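Local coordinates for protein biphenyl 2,3-Dioxygenase Beta Subunit (Sphingobium yanoikuyae, PDB 2GBW) that probably forms the structural beta subunit of a bacterial ring-hydroxylating dioxygenase, an enzyme family that adds dioxygen to aromatic rings, at residues 14-17 with 18-22; 21-24 with 25-29; 33-37 with 38-42. All coordinates share one frame; numbering follows the deposited sequence. Where two conformers were deposited one is given.

Contacts 1 and 2 follow one another on helix 10-28, with centres about 11 Å apart and R21 and A22 in common, while contact 3 comes later in the chain, where helix 32-38 runs out into strand 40-41. Its centre lies about 15 Å from that of contact 1 and about 12 Å from that of contact 2. E23 and F27 of contact 2 meet W35 of contact 3, and H19 of contact 1 packs on M39, so the two consecutive helices are joined beside the long curved sheet. Contacts 1 and 2 also touch a second copy of the subunit, whereas contact 3 stays within its own chain, so helix 10-28 serves both the fold and the assembly.

Contact 1 (14-17 with 18-22); sequences YDIE and AHYRA
R21 folds back along helix 10-28 to Y14, two turns earlier, and the two side chains cross at about a right angle. NH2 of R21 stands 3.6 Å from CE1 of Y14, which lies at the edge of the guanidinium, the two planes 60° apart. A bend at chi3 (-64°) turns the arginine end back and lays one guanidinium face over E17 O and A18 N. NH1 also comes within 3.6 Å of CB of E17. The E17 carboxylate is turned 32° from the guanidinium, and its OE1 stays 4.0 Å from NH1; the opposite charges may attract, but beyond a salt bridge. CB of A18 lies 4.0 Å from CE2 of Y14.

On another side of the helix, I16 and Y20 lie side by side and point the same way, with CG2 of I16 over a face of the tyrosine ring, 4.2 Å from CE2. Y20 OH is hydrogen-bonded to D142, and its ring makes a cation-pi contact with R140. The backbone is joined by i to i+4 bonds, such as R21 N to E17 O at 2.8 Å. H19, next to Y20, binds zinc in a structure of this protein, though none is bound to this chain here. With I16 and Y20 on the sheet and Y14 and R21 on a neighbouring subunit, this is the N-terminal helix packed across the sheet of an NTF2-like fold.

Contact 2 (21-24 with 25-29); sequences RAEV and RMFQT
The aliphatic part of E23 packs on F27: they lie side by side and point the same way, with CG of E23 3.7 Å from CE2 of F27. The E23 carboxylate is turned only 15° from the plane of the ring. With chi1 of F27 at -67°, the ring leans back over the preceding turn, and E23 O sits 3.6 Å above one face, offset toward the rim. V24 and Q28 pair similarly one residue on, OE1 of Q28 being 3.2 Å from CG1 of V24.

Backbone bonds of i to i+4 type join the turns, as in F27 N to E23 O at 3.0 Å. They belong to the last turns of helix 10-28, which rests on strand 98-112 of the curved sheet of the NTF2-like fold. After Q28 the pattern weakens: T29 N gives only weak bonds to R25 O and M26 O, whereas T29 OG1 donates to R25 O at 2.7 Å.

The charged and amide ends find partners outside the helix. E23 OE2 accepts a hydrogen bond from W35 NE1 and forms a salt bridge with R156. R25 NH1 forms a salt bridge with E107 of a second subunit, and Q28 OE1 accepts from Y101 N and from N121 of that subunit.

Contact 3 (33-37 with 38-42); sequences REWLQ and GMVAE
V40 presses its CG2 onto one face of the W35 indole, a CH-pi contact 3.6 Å from the centroid of the six-membered ring and 21° off its normal. The methyl lies nearest CE2, at 3.4 Å, and the two side chains approach at a slant. M39 comes instead to the rim of the indole, crossing it at about a right angle: its SD lies 5.1 Å from the centroid of the five-membered ring, an edge-on Met-aromatic contact that is less certain because the methionine has two conformers. In W35, CG anti to the backbone N (chi1 174°) sends the indole to where V40 meets its face and M39 its edge. CD1 of L36 adds a looser touch at 4.2 Å from CB of V40.

Behind these side chains, the last helical bonds fix where the chain leaves the helix: G38 N donates to E34 O at 3.0 Å, and M39 N to W35 O at 2.8 Å. F27 meets the indole edge-to-face, and the E23 carboxylate holds its NE1. With an alanine in place of W35, the V40 methyl would probably lose the surface it rests on and E23 its indole donor.

Helix 32-38 packs through L36 on helix 75-84 and through W35 on helix 10-28, which M39, just beyond its end, also touches, while M39 and A41 exchange backbone bonds with V153 of strand 150-160.

Contact 1 (14-17 with 18-22)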
ATOM      1  N   TYR B  14       5.275 -26.784 -27.253  1.00 36.60           N
ATOM      2  CA  TYR B  14       4.141 -27.271 -26.472  1.00 36.86           C
ATOM      3  C   TYR B  14       4.626 -28.160 -25.339  1.00 36.55           C
ATOM      4  O   TYR B  14       4.217 -28.028 -24.170  1.00 37.18           O
ATOM      5  CB  TYR B  14       3.167 -28.089 -27.345  1.00 37.25           C
ATOM      6  CG  TYR B  14       2.051 -28.603 -26.468  1.00 38.09           C
ATOM      7  CD1 TYR B  14       0.916 -27.823 -26.244  1.00 41.70           C
ATOM      8  CD2 TYR B  14       2.154 -29.835 -25.801  1.00 36.98           C
ATOM      9  CE1 TYR B  14      -0.100 -28.264 -25.431  1.00 41.62           C
ATOM     10  CE2 TYR B  14       1.127 -30.300 -24.979  1.00 40.73           C
ATOM     11  CZ  TYR B  14       0.007 -29.500 -24.786  1.00 41.56           C
ATOM     12  OH  TYR B  14      -1.037 -29.872 -23.950  1.00 40.50           O
ATOM     13  N   ASP B  15       5.553 -29.042 -25.655  1.00 35.80           N
ATOM     14  CA  ASP B  15       6.035 -29.992 -24.635  1.00 36.13           C
ATOM     15  C   ASP B  15       6.762 -29.306 -23.484  1.00 34.84           C
ATOM     16  O   ASP B  15       6.631 -29.708 -22.326  1.00 33.94           O
ATOM     17  CB  ASP B  15       6.913 -31.005 -25.316  1.00 35.69           C
ATOM     18  CG  ASP B  15       6.121 -32.006 -26.125  1.00 39.43           C
ATOM     19  OD1 ASP B  15       4.874 -32.106 -26.000  1.00 42.27           O
ATOM     20  OD2 ASP B  15       6.777 -32.727 -26.867  1.00 37.50           O
ATOM     21  N   ILE B  16       7.476 -28.234 -23.785  1.00 35.69           N
ATOM     22  CA  ILE B  16       8.184 -27.461 -22.747  1.00 36.25           C
ATOM     23  C   ILE B  16       7.180 -26.716 -21.879  1.00 35.87           C
ATOM     24  O   ILE B  16       7.274 -26.702 -20.673  1.00 36.46           O
ATOM     25  CB  ILE B  16       9.201 -26.501 -23.401  1.00 36.65           C
ATOM     26  CG1 ILE B  16      10.365 -27.266 -24.037  1.00 36.09           C
ATOM     27  CG2 ILE B  16       9.729 -25.522 -22.334  1.00 36.59           C
ATOM     28  CD1 ILE B  16      11.287 -26.361 -24.978  1.00 35.46           C
ATOM     29  N   GLU B  17       6.173 -26.098 -22.485  1.00 36.16           N
ATOM     30  CA  GLU B  17       5.108 -25.467 -21.727  1.00 36.62           C
ATOM     31  C   GLU B  17       4.367 -26.451 -20.790  1.00 36.02           C
ATOM     32  O   GLU B  17       4.039 -26.095 -19.631  1.00 35.53           O
ATOM     33  CB  GLU B  17       4.131 -24.810 -22.692  1.00 37.39           C
ATOM     34  CG  GLU B  17       4.729 -23.540 -23.329  1.00 41.65           C
ATOM     35  CD  GLU B  17       4.021 -22.239 -22.982  1.00 44.73           C
ATOM     36  OE1 GLU B  17       3.549 -22.058 -21.822  1.00 49.50           O
ATOM     37  OE2 GLU B  17       3.984 -21.372 -23.901  1.00 46.10           O
ATOM     38  N   ALA B  18       4.041 -27.636 -21.307  1.00 37.29           N
ATOM     39  CA  ALA B  18       3.380 -28.659 -20.533  1.00 36.62           C
ATOM     40  C   ALA B  18       4.245 -29.127 -19.334  1.00 37.46           C
ATOM     41  O   ALA B  18       3.734 -29.295 -18.235  1.00 36.41           O
ATOM     42  CB  ALA B  18       3.008 -29.836 -21.446  1.00 36.46           C
ATOM     43  N   HIS B  19       5.554 -29.294 -19.556  1.00 36.93           N
ATOM     44  CA  HIS B  19       6.516 -29.534 -18.497  1.00 36.12           C
ATOM     45  C   HIS B  19       6.489 -28.430 -17.408  1.00 36.45           C
ATOM     46  O   HIS B  19       6.404 -28.743 -16.228  1.00 37.36           O
ATOM     47  CB  HIS B  19       7.943 -29.627 -19.077  1.00 37.56           C
ATOM     48  CG  HIS B  19       9.019 -29.674 -18.038  1.00 38.00           C
ATOM     49  ND1 HIS B  19       9.436 -30.856 -17.457  1.00 40.95           N
ATOM     50  CD2 HIS B  19       9.722 -28.681 -17.430  1.00 36.57           C
ATOM     51  CE1 HIS B  19      10.359 -30.583 -16.552  1.00 40.54           C
ATOM     52  NE2 HIS B  19      10.562 -29.280 -16.530  1.00 37.07           N
ATOM     53  N   TYR B  20       6.567 -27.177 -17.834  1.00 36.51           N
ATOM     54  CA  TYR B  20       6.505 -26.051 -16.913  1.00 36.80           C
ATOM     55  C   TYR B  20       5.176 -25.983 -16.151  1.00 37.00           C
ATOM     56  O   TYR B  20       5.168 -25.687 -14.963  1.00 37.82           O
ATOM     57  CB  TYR B  20       6.773 -24.740 -17.649  1.00 36.83           C
ATOM     58  CG  TYR B  20       8.234 -24.396 -17.869  1.00 36.26           C
ATOM     59  CD1 TYR B  20       9.244 -25.045 -17.180  1.00 38.79           C
ATOM     60  CD2 TYR B  20       8.597 -23.407 -18.764  1.00 39.11           C
ATOM     61  CE1 TYR B  20      10.575 -24.714 -17.385  1.00 37.04           C
ATOM     62  CE2 TYR B  20       9.912 -23.074 -18.967  1.00 36.56           C
ATOM     63  CZ  TYR B  20      10.901 -23.731 -18.280  1.00 37.61           C
ATOM     64  OH  TYR B  20      12.212 -23.394 -18.493  1.00 38.61           O
ATOM     65  N   ARG B  21       4.056 -26.260 -16.818  1.00 37.10           N
ATOM     66  CA  ARG B  21       2.729 -26.270 -16.131  1.00 37.19           C
ATOM     67  C   ARG B  21       2.674 -27.350 -15.068  1.00 36.98           C
ATOM     68  O   ARG B  21       2.183 -27.109 -13.962  1.00 37.05           O
ATOM     69  CB  ARG B  21       1.600 -26.438 -17.167  1.00 37.60           C
ATOM     70  CG  ARG B  21       1.325 -25.176 -17.979  1.00 37.66           C
ATOM     71  CD  ARG B  21       0.047 -25.317 -18.863  1.00 38.42           C
ATOM     72  NE  ARG B  21       0.115 -26.327 -19.899  1.00 39.81           N
ATOM     73  CZ  ARG B  21       0.388 -26.090 -21.181  1.00 40.71           C
ATOM     74  NH1 ARG B  21       0.654 -24.865 -21.597  1.00 42.04           N
ATOM     75  NH2 ARG B  21       0.397 -27.079 -22.060  1.00 43.14           N
ATOM     76  N   ALA B  22       3.272 -28.516 -15.362  1.00 37.15           N
ATOM     77  CA  ALA B  22       3.311 -29.621 -14.378  1.00 37.16           C
ATOM     78  C   ALA B  22       4.191 -29.274 -13.198  1.00 38.21           C
ATOM     79  O   ALA B  22       3.855 -29.615 -12.038  1.00 37.79           O
ATOM     80  CB  ALA B  22       3.697 -30.998 -15.067  1.00 38.28           C
TER

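Contact 2 (21-24 with 25-29)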
ATOM      1  N   ARG B  21       4.056 -26.260 -16.818  1.00 37.10           N
ATOM      2  CA  ARG B  21       2.729 -26.270 -16.131  1.00 37.19           C
ATOM      3  C   ARG B  21       2.674 -27.350 -15.068  1.00 36.98           C
ATOM      4  O   ARG B  21       2.183 -27.109 -13.962  1.00 37.05           O
ATOM      5  CB  ARG B  21       1.600 -26.438 -17.167  1.00 37.60           C
ATOM      6  CG  ARG B  21       1.325 -25.176 -17.979  1.00 37.66           C
ATOM      7  CD  ARG B  21       0.047 -25.317 -18.863  1.00 38.42           C
ATOM      8  NE  ARG B  21       0.115 -26.327 -19.899  1.00 39.81           N
ATOM      9  CZ  ARG B  21       0.388 -26.090 -21.181  1.00 40.71           C
ATOM     10  NH1 ARG B  21       0.654 -24.865 -21.597  1.00 42.04           N
ATOM     11  NH2 ARG B  21       0.397 -27.079 -22.060  1.00 43.14           N
ATOM     12  N   ALA B  22       3.272 -28.516 -15.362  1.00 37.15           N
ATOM     13  CA  ALA B  22       3.311 -29.621 -14.378  1.00 37.16           C
ATOM     14  C   ALA B  22       4.191 -29.274 -13.198  1.00 38.21           C
ATOM     15  O   ALA B  22       3.855 -29.615 -12.038  1.00 37.79           O
ATOM     16  CB  ALA B  22       3.697 -30.998 -15.067  1.00 38.28           C
ATOM     17  N   GLU B  23       5.293 -28.597 -13.493  1.00 36.46           N
ATOM     18  CA  GLU B  23       6.204 -28.104 -12.477  1.00 37.24           C
ATOM     19  C   GLU B  23       5.486 -27.162 -11.515  1.00 36.05           C
ATOM     20  O   GLU B  23       5.501 -27.362 -10.313  1.00 37.18           O
ATOM     21  CB  GLU B  23       7.378 -27.391 -13.138  1.00 36.03           C
ATOM     22  CG  GLU B  23       8.405 -26.853 -12.182  1.00 38.92           C
ATOM     23  CD  GLU B  23       9.686 -26.455 -12.873  1.00 41.65           C
ATOM     24  OE1 GLU B  23       9.629 -25.609 -13.777  1.00 46.71           O
ATOM     25  OE2 GLU B  23      10.742 -26.993 -12.518  1.00 42.39           O
ATOM     26  N   VAL B  24       4.852 -26.141 -12.067  1.00 36.92           N
ATOM     27  CA  VAL B  24       4.027 -25.241 -11.282  1.00 36.48           C
ATOM     28  C   VAL B  24       3.029 -25.987 -10.399  1.00 36.95           C
ATOM     29  O   VAL B  24       2.865 -25.668  -9.234  1.00 37.14           O
ATOM     30  CB  VAL B  24       3.320 -24.212 -12.158  1.00 35.79           C
ATOM     31  CG1 VAL B  24       2.215 -23.543 -11.404  1.00 36.67           C
ATOM     32  CG2 VAL B  24       4.299 -23.190 -12.646  1.00 38.23           C
ATOM     33  N   ARG B  25       2.377 -27.000 -10.954  1.00 38.68           N
ATOM     34  CA  ARG B  25       1.404 -27.755 -10.181  1.00 39.97           C
ATOM     35  C   ARG B  25       2.061 -28.456  -8.989  1.00 40.65           C
ATOM     36  O   ARG B  25       1.487 -28.521  -7.910  1.00 39.53           O
ATOM     37  CB  ARG B  25       0.657 -28.751 -11.066  1.00 39.57           C
ATOM     38  CG  ARG B  25      -0.664 -29.246 -10.513  1.00 42.57           C
ATOM     39  CD  ARG B  25      -1.322 -30.234 -11.488  1.00 47.09           C
ATOM     40  NE  ARG B  25      -0.774 -31.580 -11.347  1.00 53.43           N
ATOM     41  CZ  ARG B  25      -0.245 -32.305 -12.328  1.00 54.10           C
ATOM     42  NH1 ARG B  25      -0.177 -31.843 -13.569  1.00 52.70           N
ATOM     43  NH2 ARG B  25       0.229 -33.505 -12.055  1.00 57.46           N
ATOM     44  N   MET B  26       3.262 -28.980  -9.198  1.00 39.99           N
ATOM     45  CA  MET B  26       3.944 -29.594  -8.156  0.50 40.13           C
ATOM     46  C   MET B  26       4.342 -28.609  -7.036  1.00 39.78           C
ATOM     47  O   MET B  26       4.066 -28.920  -5.890  1.00 38.24           O
ATOM     48  CB  MET B  26       5.242 -30.224  -8.671  0.50 40.92           C
ATOM     49  CG  MET B  26       5.059 -31.269  -9.726  0.50 41.85           C
ATOM     50  SD  MET B  26       4.428 -32.819  -9.133  0.50 45.79           S
ATOM     51  CE  MET B  26       2.643 -32.624  -9.293  0.50 46.90           C
ATOM     52  N   PHE B  27       4.744 -27.396  -7.385  1.00 37.91           N
ATOM     53  CA  PHE B  27       5.033 -26.368  -6.392  1.00 38.72           C
ATOM     54  C   PHE B  27       3.801 -25.978  -5.579  1.00 38.79           C
ATOM     55  O   PHE B  27       3.868 -25.852  -4.365  1.00 40.79           O
ATOM     56  CB  PHE B  27       5.585 -25.120  -7.067  1.00 37.60           C
ATOM     57  CG  PHE B  27       6.933 -25.303  -7.702  1.00 36.93           C
ATOM     58  CD1 PHE B  27       7.791 -26.290  -7.284  1.00 37.83           C
ATOM     59  CD2 PHE B  27       7.336 -24.468  -8.724  1.00 38.42           C
ATOM     60  CE1 PHE B  27       9.010 -26.436  -7.860  1.00 38.68           C
ATOM     61  CE2 PHE B  27       8.560 -24.611  -9.298  1.00 40.01           C
ATOM     62  CZ  PHE B  27       9.398 -25.595  -8.865  1.00 38.49           C
ATOM     63  N   GLN B  28       2.692 -25.766  -6.274  1.00 39.06           N
ATOM     64  CA  GLN B  28       1.444 -25.282  -5.690  1.00 38.89           C
ATOM     65  C   GLN B  28       0.796 -26.313  -4.781  1.00 41.15           C
ATOM     66  O   GLN B  28       0.040 -25.937  -3.861  1.00 41.91           O
ATOM     67  CB  GLN B  28       0.429 -24.807  -6.751  1.00 38.61           C
ATOM     68  CG  GLN B  28       0.868 -23.551  -7.456  1.00 37.45           C
ATOM     69  CD  GLN B  28      -0.024 -23.045  -8.595  1.00 38.14           C
ATOM     70  OE1 GLN B  28       0.321 -22.054  -9.260  1.00 35.39           O
ATOM     71  NE2 GLN B  28      -1.152 -23.696  -8.813  1.00 36.80           N
ATOM     72  N   THR B  29       1.123 -27.576  -4.980  1.00 40.76           N
ATOM     73  CA  THR B  29       0.530 -28.672  -4.200  1.00 41.45           C
ATOM     74  C   THR B  29       1.498 -29.265  -3.192  1.00 41.68           C
ATOM     75  O   THR B  29       1.160 -30.240  -2.528  1.00 42.77           O
ATOM     76  CB  THR B  29      -0.037 -29.792  -5.104  1.00 41.57           C
ATOM     77  OG1 THR B  29       0.958 -30.340  -5.982  1.00 40.73           O
ATOM     78  CG2 THR B  29      -1.225 -29.305  -5.948  1.00 43.08           C
TER

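Contact 3 (33-37 with 38-42)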
ATOM      1  N   ARG B  33       9.281 -33.446  -3.451  1.00 41.66           N
ATOM      2  CA  ARG B  33      10.110 -34.621  -3.651  1.00 42.60           C
ATOM      3  C   ARG B  33       9.939 -35.182  -5.051  1.00 41.78           C
ATOM      4  O   ARG B  33      10.894 -35.543  -5.714  1.00 42.75           O
ATOM      5  CB  ARG B  33       9.747 -35.683  -2.630  1.00 41.62           C
ATOM      6  CG  ARG B  33      10.316 -35.431  -1.268  1.00 45.27           C
ATOM      7  CD  ARG B  33       9.715 -36.374  -0.268  1.00 46.87           C
ATOM      8  NE  ARG B  33      10.492 -36.437   0.958  1.00 49.24           N
ATOM      9  CZ  ARG B  33       9.983 -36.798   2.125  1.00 53.46           C
ATOM     10  NH1 ARG B  33       8.705 -37.118   2.205  1.00 54.54           N
ATOM     11  NH2 ARG B  33      10.744 -36.835   3.205  1.00 54.07           N
ATOM     12  N   GLU B  34       8.692 -35.255  -5.477  1.00 41.85           N
ATOM     13  CA  GLU B  34       8.357 -35.652  -6.824  1.00 42.63           C
ATOM     14  C   GLU B  34       8.977 -34.718  -7.865  1.00 41.38           C
ATOM     15  O   GLU B  34       9.455 -35.161  -8.896  1.00 41.41           O
ATOM     16  CB  GLU B  34       6.842 -35.706  -6.953  1.00 43.42           C
ATOM     17  CG  GLU B  34       6.216 -36.822  -6.132  1.00 46.63           C
ATOM     18  CD  GLU B  34       5.647 -36.389  -4.778  1.00 50.11           C
ATOM     19  OE1 GLU B  34       6.217 -35.503  -4.100  1.00 43.90           O
ATOM     20  OE2 GLU B  34       4.615 -36.970  -4.386  1.00 56.61           O
ATOM     21  N   TRP B  35       8.986 -33.424  -7.568  1.00 40.68           N
ATOM     22  CA  TRP B  35       9.678 -32.439  -8.390  1.00 41.53           C
ATOM     23  C   TRP B  35      11.167 -32.726  -8.498  1.00 42.71           C
ATOM     24  O   TRP B  35      11.714 -32.814  -9.588  1.00 39.27           O
ATOM     25  CB  TRP B  35       9.446 -31.029  -7.836  1.00 40.40           C
ATOM     26  CG  TRP B  35      10.222 -29.960  -8.515  1.00 40.78           C
ATOM     27  CD1 TRP B  35      10.044 -29.506  -9.774  1.00 39.31           C
ATOM     28  CD2 TRP B  35      11.293 -29.195  -7.959  1.00 39.23           C
ATOM     29  NE1 TRP B  35      10.942 -28.516 -10.052  1.00 38.43           N
ATOM     30  CE2 TRP B  35      11.720 -28.303  -8.950  1.00 38.58           C
ATOM     31  CE3 TRP B  35      11.929 -29.176  -6.717  1.00 41.53           C
ATOM     32  CZ2 TRP B  35      12.751 -27.400  -8.740  1.00 38.66           C
ATOM     33  CZ3 TRP B  35      12.948 -28.284  -6.513  1.00 39.06           C
ATOM     34  CH2 TRP B  35      13.352 -27.409  -7.514  1.00 40.83           C
ATOM     35  N   LEU B  36      11.821 -32.846  -7.350  1.00 43.64           N
ATOM     36  CA  LEU B  36      13.268 -33.118  -7.325  1.00 44.53           C
ATOM     37  C   LEU B  36      13.665 -34.377  -8.104  1.00 44.73           C
ATOM     38  O   LEU B  36      14.685 -34.378  -8.796  1.00 45.09           O
ATOM     39  CB  LEU B  36      13.752 -33.232  -5.889  1.00 46.30           C
ATOM     40  CG  LEU B  36      15.211 -32.888  -5.587  1.00 45.46           C
ATOM     41  CD1 LEU B  36      15.572 -31.494  -6.116  1.00 46.95           C
ATOM     42  CD2 LEU B  36      15.426 -33.023  -4.104  1.00 47.24           C
ATOM     43  N   GLN B  37      12.866 -35.435  -7.965  1.00 43.73           N
ATOM     44  CA  GLN B  37      13.109 -36.736  -8.626  1.00 44.52           C
ATOM     45  C   GLN B  37      12.901 -36.676 -10.119  1.00 43.79           C
ATOM     46  O   GLN B  37      13.807 -36.989 -10.877  1.00 45.39           O
ATOM     47  CB  GLN B  37      12.170 -37.807  -8.060  1.00 43.91           C
ATOM     48  CG  GLN B  37      12.304 -37.999  -6.579  1.00 48.93           C
ATOM     49  CD  GLN B  37      11.726 -39.321  -6.069  1.00 49.02           C
ATOM     50  OE1 GLN B  37      11.604 -40.319  -6.832  1.00 56.94           O
ATOM     51  NE2 GLN B  37      11.383 -39.350  -4.763  1.00 55.96           N
ATOM     52  N   GLY B  38      11.707 -36.235 -10.519  1.00 42.83           N
ATOM     53  CA  GLY B  38      11.252 -36.258 -11.878  1.00 41.55           C
ATOM     54  C   GLY B  38      11.512 -35.053 -12.765  1.00 40.90           C
ATOM     55  O   GLY B  38      11.431 -35.201 -13.996  1.00 40.62           O
ATOM     56  N   MET B  39      11.779 -33.872 -12.189  1.00 39.31           N
ATOM     57  CA  MET B  39      11.935 -32.667 -12.998  0.50 39.92           C
ATOM     58  C   MET B  39      13.305 -31.991 -12.895  1.00 39.31           C
ATOM     59  O   MET B  39      13.598 -31.093 -13.672  1.00 39.70           O
ATOM     60  CB  MET B  39      10.796 -31.683 -12.702  0.50 39.63           C
ATOM     61  CG  MET B  39       9.404 -32.322 -12.827  0.50 40.65           C
ATOM     62  SD  MET B  39       7.942 -31.239 -12.709  0.50 40.50           S
ATOM     63  CE  MET B  39       7.620 -31.087 -10.953  0.50 44.00           C
ATOM     64  N   VAL B  40      14.145 -32.434 -11.977  1.00 38.89           N
ATOM     65  CA  VAL B  40      15.449 -31.804 -11.735  1.00 39.18           C
ATOM     66  C   VAL B  40      16.557 -32.817 -11.898  1.00 39.87           C
ATOM     67  O   VAL B  40      16.484 -33.907 -11.349  1.00 41.19           O
ATOM     68  CB  VAL B  40      15.528 -31.185 -10.305  1.00 37.94           C
ATOM     69  CG1 VAL B  40      16.923 -30.548 -10.030  1.00 38.56           C
ATOM     70  CG2 VAL B  40      14.403 -30.156 -10.073  1.00 38.58           C
ATOM     71  N   ALA B  41      17.548 -32.468 -12.718  1.00 39.86           N
ATOM     72  CA  ALA B  41      18.665 -33.340 -13.033  1.00 40.09           C
ATOM     73  C   ALA B  41      19.650 -33.336 -11.881  1.00 39.63           C
ATOM     74  O   ALA B  41      19.760 -32.361 -11.147  1.00 37.26           O
ATOM     75  CB  ALA B  41      19.363 -32.840 -14.299  1.00 39.28           C
ATOM     76  N   GLU B  42      20.394 -34.427 -11.729  1.00 40.79           N
ATOM     77  CA  GLU B  42      21.340 -34.538 -10.625  1.00 42.17           C
ATOM     78  C   GLU B  42      22.554 -33.601 -10.734  1.00 40.78           C
ATOM     79  O   GLU B  42      23.218 -33.354  -9.760  1.00 41.02           O
ATOM     80  CB  GLU B  42      21.790 -35.990 -10.495  1.00 43.10           C
ATOM     81  CG  GLU B  42      20.696 -36.889  -9.901  1.00 46.36           C
ATOM     82  CD  GLU B  42      21.253 -38.123  -9.189  1.00 46.76           C
ATOM     83  OE1 GLU B  42      21.849 -39.009  -9.873  1.00 55.64           O
ATOM     84  OE2 GLU B  42      21.074 -38.194  -7.943  1.00 55.44           O
TER